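Local coordinates for N-acetylmuramoyl-L-alanine amidase AmiD (PDB 3D2Y), which uses a catalytic zinc ion to hydrolyse the amide link between N-acetylmuramoyl residues and L-amino acids in cell-wall glycopeptides, at residues Y141-P145 with E146-A150. Sequence-based numbering, arbitrary orientation.
Sequences YHIKP and ENVVA
E146 folds its side chain back over K144, the start of a tight 3-10 turn that carries the chain from helix 124-141 into strand 148-150. E146 CG sits between the backbone N and the carbonyl carbon (chi1 70°), and a second bend at chi2 brings the carboxylate round. E146 OE1 comes to 3.6 Å from K144 CB. E146 OE2 lies 3.6 Å from K144 CD. The contact is carboxylate against methylenes: K144 NZ stays 4.5 Å from E146 OE2, too far for a salt bridge, and pairs instead with D261, while R91 gives E146 a long, weak ion pair. With an alanine here the carboxylate is gone, which would probably uncover the K144 methylenes and leave R91 without this distant negative partner. Next comes N147, whose backbone N donates to K144 O at 3.0 Å. Its side chain runs alongside that of K144, pointing the same way, and a water accepts from both N147 ND2 and K144 N, tying the amide to the start of the turn. N147 OD1 receives a weak bond from W90. At V148 the turn closes: V148 N donates to P145 O at 3.1 Å in a nearly straight hydrogen bond (166°), and a second water bridges P145 O and V148 O. V148 CG2 meets I143 CG2 at 4.2 Å, and both side chains also pack on I138 of helix 124-141. V149, bonded through its backbone to L32 and I34, sets strand 148-150 parallel to strand 31-36 at one edge of the mixed sheet, and the strand leads straight to the zinc ligand H151. With K144 O and P145 O satisfied inside the turn, its shape probably depends mainly on backbone and water bonds, while the K144 and E146 charges are directed to D261 and, weakly, R91.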
# COMPACT_ATOMS: atom_id res chain seq x y z
N TYR A 141 -12.38 0.90 -9.44
CA TYR A 141 -12.33 2.24 -8.81
C TYR A 141 -11.39 3.21 -9.49
O TYR A 141 -11.22 4.35 -9.05
CB TYR A 141 -12.03 2.14 -7.30
CG TYR A 141 -13.02 1.25 -6.61
CD1 TYR A 141 -14.37 1.62 -6.51
CD2 TYR A 141 -12.63 -0.00 -6.12
CE1 TYR A 141 -15.29 0.80 -5.88
CE2 TYR A 141 -13.55 -0.83 -5.51
CZ TYR A 141 -14.87 -0.43 -5.39
OH TYR A 141 -15.79 -1.27 -4.79
N HIS A 142 -10.79 2.74 -10.57
CA HIS A 142 -9.73 3.46 -11.29
C HIS A 142 -8.60 3.93 -10.37
O HIS A 142 -8.20 5.11 -10.37
CB HIS A 142 -10.32 4.64 -12.05
CG HIS A 142 -10.97 4.26 -13.33
ND1 HIS A 142 -12.20 3.64 -13.39
CD2 HIS A 142 -10.56 4.40 -14.61
CE1 HIS A 142 -12.52 3.43 -14.66
NE2 HIS A 142 -11.54 3.89 -15.42
N ILE A 143 -8.13 3.02 -9.53
CA ILE A 143 -7.10 3.34 -8.56
C ILE A 143 -5.80 3.62 -9.30
O ILE A 143 -5.45 2.87 -10.20
CB ILE A 143 -6.94 2.16 -7.57
CG1 ILE A 143 -8.21 2.07 -6.72
CG2 ILE A 143 -5.66 2.35 -6.72
CD1 ILE A 143 -8.14 1.00 -5.60
N LYS A 144 -5.15 4.75 -8.99
CA LYS A 144 -3.93 5.18 -9.69
C LYS A 144 -2.78 4.36 -9.14
O LYS A 144 -2.88 3.96 -7.98
CB LYS A 144 -3.63 6.65 -9.44
CG LYS A 144 -4.62 7.56 -10.16
CD LYS A 144 -4.26 9.02 -10.02
CE LYS A 144 -4.73 9.57 -8.67
NZ LYS A 144 -5.11 11.03 -8.78
N PRO A 145 -1.74 4.07 -9.97
CA PRO A 145 -0.68 3.18 -9.52
C PRO A 145 -0.05 3.59 -8.16
O PRO A 145 0.22 2.74 -7.32
CB PRO A 145 0.34 3.22 -10.67
CG PRO A 145 -0.46 3.58 -11.89
CD PRO A 145 -1.51 4.54 -11.36
N GLU A 146 0.23 4.88 -7.97
CA GLU A 146 0.88 5.36 -6.73
C GLU A 146 0.02 5.15 -5.46
O GLU A 146 0.52 5.27 -4.34
CB GLU A 146 1.35 6.82 -6.85
CG GLU A 146 0.22 7.81 -6.88
CD GLU A 146 -0.35 8.08 -8.27
OE1 GLU A 146 -0.14 7.33 -9.24
OE2 GLU A 146 -1.07 9.09 -8.39
N ASN A 147 -1.25 4.80 -5.65
CA ASN A 147 -2.13 4.58 -4.52
C ASN A 147 -2.34 3.09 -4.20
O ASN A 147 -3.24 2.70 -3.45
CB ASN A 147 -3.44 5.36 -4.75
CG ASN A 147 -3.20 6.86 -4.68
OD1 ASN A 147 -2.40 7.32 -3.89
ND2 ASN A 147 -3.90 7.62 -5.52
N VAL A 148 -1.46 2.24 -4.75
CA VAL A 148 -1.33 0.86 -4.25
C VAL A 148 -0.13 0.86 -3.27
O VAL A 148 1.01 1.05 -3.69
CB VAL A 148 -1.09 -0.15 -5.42
CG1 VAL A 148 -1.13 -1.56 -4.88
CG2 VAL A 148 -2.13 0.07 -6.53
N VAL A 149 -0.38 0.70 -1.98
CA VAL A 149 0.65 1.06 -0.99
C VAL A 149 0.78 -0.03 0.04
O VAL A 149 -0.12 -0.90 0.20
CB VAL A 149 0.31 2.39 -0.23
CG1 VAL A 149 0.38 3.61 -1.20
CG2 VAL A 149 -1.10 2.28 0.49
N ALA A 150 1.91 0.03 0.71
CA ALA A 150 2.16 -0.74 1.91
C ALA A 150 1.52 -0.04 3.08
O ALA A 150 1.43 1.17 3.14
CB ALA A 150 3.70 -0.81 2.16
O HOH W 1 -6.22 6.29 -6.82
O HOH W 2 2.82 1.73 -5.65